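WZI (Escherichia coli, PDB 2YNK) is an outer membrane lectin that binds carbohydrate and underpins the assembly of the group 1 capsule. Local coordinates at residues A[314-319]-A[323-328]. Numbering follows the deposited sequence.
Sequences GHHGWG and VNWYLE. With D12 (dodecane), chain F.
Gly314 and His316 pair with Trp325 and Val323 through backbone hydrogen bonds, a worked example of how two antiparallel strands sort their side chains onto two faces of a sheet. Each couple exchanges two bonds: Gly314 N reaches Trp325 O at 2.9 Å and Val323 N reaches His316 O at 2.7 Å, each with its reciprocal. Between them lie His315 and Asn324, a non-hydrogen-bonded pair, where His315 CA makes a CA-H...O contact with Val323 O.

Polar side chains bond across the strands on both faces. Beside Val323, Trp325 NE1 donates to His316 NE2 over 3.0 Å; the two rings meet rim to rim, their planes only 15° apart, and the bond lies close to both. On the face of His315, ND1 gives its N-H to Asn324 OD1, which sits at the ring edge while the amide plane stands 80° to the imidazole. His315 NE2 is held by Glu313, so both ring nitrogens are engaged and the ring's rotation is fixed. Helix 8-19 packs against this face.

Apolar contact centres on the tryptophans. With CG between backbone N and carbonyl carbon (chi1 69°), the Trp325 indole folds back over Gly314, whose CA lies 3.7 Å from the centroid of the five-membered ring in a CH-pi contact. Beyond the strand end, the edge of Trp318 meets Val323 CG2 from CE3 at 4.0 Å, and one face carries dodecane, C2 lying 3.6 Å from Trp318 CD2.

Together these interactions join strands 306-317 and 322-331 as a beta-hairpin of the 18-stranded outer-membrane beta-barrel, with Trp318 beside a crystal-bound dodecane, probably on the lipid-facing surface.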
loop_
_atom_site.group_PDB
_atom_site.type_symbol
_atom_site.label_atom_id
_atom_site.label_comp_id
_atom_site.label_asym_id
_atom_site.label_seq_id
_atom_site.Cartn_x
_atom_site.Cartn_y
_atom_site.Cartn_z
ATOM N N GLY A 314 10.890 1.786 -14.086
ATOM C CA GLY A 314 10.778 2.292 -15.445
ATOM C C GLY A 314 9.408 2.014 -16.029
ATOM O O GLY A 314 8.702 1.106 -15.583
ATOM N N HIS A 315 9.039 2.805 -17.034
ATOM C CA HIS A 315 7.706 2.760 -17.623
ATOM C C HIS A 315 7.809 3.100 -19.088
ATOM O O HIS A 315 8.249 4.182 -19.445
ATOM C CB HIS A 315 6.802 3.757 -16.912
ATOM C CG HIS A 315 6.718 3.547 -15.419
ATOM N ND1 HIS A 315 5.848 2.696 -14.857
ATOM C CD2 HIS A 315 7.435 4.118 -14.374
ATOM C CE1 HIS A 315 5.994 2.720 -13.522
ATOM N NE2 HIS A 315 6.965 3.588 -13.227
ATOM N N HIS A 316 7.409 2.179 -19.955
ATOM C CA HIS A 316 7.701 2.282 -21.369
ATOM C C HIS A 316 6.482 1.977 -22.185
ATOM O O HIS A 316 5.608 1.240 -21.746
ATOM C CB HIS A 316 8.816 1.310 -21.737
ATOM C CG HIS A 316 10.053 1.434 -20.877
ATOM N ND1 HIS A 316 10.926 2.447 -21.002
ATOM C CD2 HIS A 316 10.551 0.614 -19.866
ATOM C CE1 HIS A 316 11.929 2.292 -20.117
ATOM N NE2 HIS A 316 11.698 1.170 -19.424
ATOM N N GLY A 317 6.410 2.565 -23.381
ATOM C CA GLY A 317 5.384 2.217 -24.368
ATOM C C GLY A 317 6.002 1.310 -25.412
ATOM O O GLY A 317 7.193 1.428 -25.696
ATOM N N TRP A 318 5.221 0.384 -25.965
ATOM C CA TRP A 318 5.719 -0.493 -27.018
ATOM C C TRP A 318 5.078 -0.064 -28.317
ATOM O O TRP A 318 5.463 0.970 -28.875
ATOM C CB TRP A 318 5.473 -1.949 -26.659
ATOM C CG TRP A 318 6.390 -2.908 -27.381
ATOM C CD1 TRP A 318 6.780 -2.873 -28.716
ATOM C CD2 TRP A 318 7.054 -4.098 -26.822
ATOM N NE1 TRP A 318 7.615 -3.921 -29.009
ATOM C CE2 TRP A 318 7.819 -4.693 -27.920
ATOM C CE3 TRP A 318 7.089 -4.704 -25.571
ATOM C CZ2 TRP A 318 8.576 -5.840 -27.750
ATOM C CZ3 TRP A 318 7.858 -5.861 -25.410
ATOM C CH2 TRP A 318 8.581 -6.414 -26.476
ATOM N N GLY A 319 4.111 -0.815 -28.835
ATOM C CA GLY A 319 3.266 -0.291 -29.897
ATOM C C GLY A 319 2.325 0.674 -29.214
ATOM O O GLY A 319 2.711 1.788 -28.864
ATOM N N VAL A 323 4.633 -1.006 -20.723
ATOM C CA VAL A 323 5.485 -1.892 -19.952
ATOM C C VAL A 323 5.916 -1.213 -18.665
ATOM O O VAL A 323 6.442 -0.105 -18.698
ATOM C CB VAL A 323 6.716 -2.339 -20.756
ATOM C CG1 VAL A 323 7.676 -3.130 -19.877
ATOM C CG2 VAL A 323 6.277 -3.189 -21.932
ATOM N N ASN A 324 5.670 -1.901 -17.539
ATOM C CA ASN A 324 6.021 -1.436 -16.187
ATOM C C ASN A 324 7.049 -2.363 -15.582
ATOM O O ASN A 324 6.886 -3.577 -15.648
ATOM C CB ASN A 324 4.806 -1.492 -15.271
ATOM C CG ASN A 324 3.881 -0.322 -15.437
ATOM O OD1 ASN A 324 4.186 0.781 -15.007
ATOM N ND2 ASN A 324 2.711 -0.571 -16.012
ATOM N N TRP A 325 8.088 -1.815 -14.967
ATOM C CA TRP A 325 9.033 -2.649 -14.240
ATOM C C TRP A 325 9.621 -1.943 -13.064
ATOM O O TRP A 325 9.751 -0.718 -13.066
ATOM C CB TRP A 325 10.139 -3.150 -15.161
ATOM C CG TRP A 325 11.080 -2.065 -15.620
ATOM C CD1 TRP A 325 11.007 -1.312 -16.789
ATOM C CD2 TRP A 325 12.273 -1.569 -14.926
ATOM N NE1 TRP A 325 12.040 -0.417 -16.858
ATOM C CE2 TRP A 325 12.832 -0.514 -15.778
ATOM C CE3 TRP A 325 12.907 -1.877 -13.733
ATOM C CZ2 TRP A 325 13.975 0.184 -15.427
ATOM C CZ3 TRP A 325 14.061 -1.165 -13.390
ATOM C CH2 TRP A 325 14.580 -0.161 -14.219
ATOM N N TYR A 326 9.972 -2.712 -12.038
ATOM C CA TYR A 326 10.694 -2.161 -10.903
ATOM C C TYR A 326 11.708 -3.161 -10.362
ATOM O O TYR A 326 11.563 -4.370 -10.539
ATOM C CB TYR A 326 9.728 -1.676 -9.807
ATOM C CG TYR A 326 8.962 -2.768 -9.095
ATOM C CD1 TYR A 326 9.617 -3.678 -8.268
ATOM C CD2 TYR A 326 7.586 -2.880 -9.217
ATOM C CE1 TYR A 326 8.931 -4.677 -7.610
ATOM C CE2 TYR A 326 6.891 -3.879 -8.558
ATOM C CZ TYR A 326 7.573 -4.777 -7.756
ATOM O OH TYR A 326 6.905 -5.789 -7.094
ATOM N N LEU A 327 12.747 -2.640 -9.727
ATOM C CA LEU A 327 13.711 -3.459 -9.009
ATOM C C LEU A 327 13.858 -2.814 -7.642
ATOM O O LEU A 327 14.153 -1.620 -7.551
ATOM C CB LEU A 327 15.046 -3.519 -9.748
ATOM C CG LEU A 327 16.065 -4.535 -9.218
ATOM C CD1 LEU A 327 15.442 -5.918 -9.087
ATOM C CD2 LEU A 327 17.308 -4.605 -10.101
ATOM N N GLU A 328 13.632 -3.592 -6.583
ATOM C CA GLU A 328 13.461 -3.029 -5.253
ATOM C C GLU A 328 14.158 -3.876 -4.172
ATOM O O GLU A 328 14.028 -5.102 -4.161
ATOM C CB GLU A 328 11.957 -2.905 -4.967
ATOM C CG GLU A 328 11.609 -2.046 -3.759
ATOM C CD GLU A 328 10.128 -1.730 -3.650
ATOM O OE1 GLU A 328 9.492 -1.445 -4.688
ATOM O OE2 GLU A 328 9.589 -1.751 -2.520
HETATM C C1 D12 F . 3.770 -5.536 -28.786
HETATM C C2 D12 F . 4.630 -6.496 -27.982
HETATM C C3 D12 F . 3.868 -7.770 -27.599
HETATM C C4 D12 F . 4.796 -8.871 -27.071
HETATM C C5 D12 F . 4.392 -9.388 -25.685
HETATM C C6 D12 F . 4.993 -10.761 -25.352
HETATM C C7 D12 F . 5.662 -10.840 -23.971
HETATM C C8 D12 F . 4.697 -11.196 -22.835
HETATM C C9 D12 F . 5.125 -12.460 -22.083
HETATM C C10 D12 F . 4.203 -12.739 -20.893
HETATM C C11 D12 F . 4.670 -13.932 -20.054
HETATM C C12 D12 F . 3.914 -14.025 -18.744
#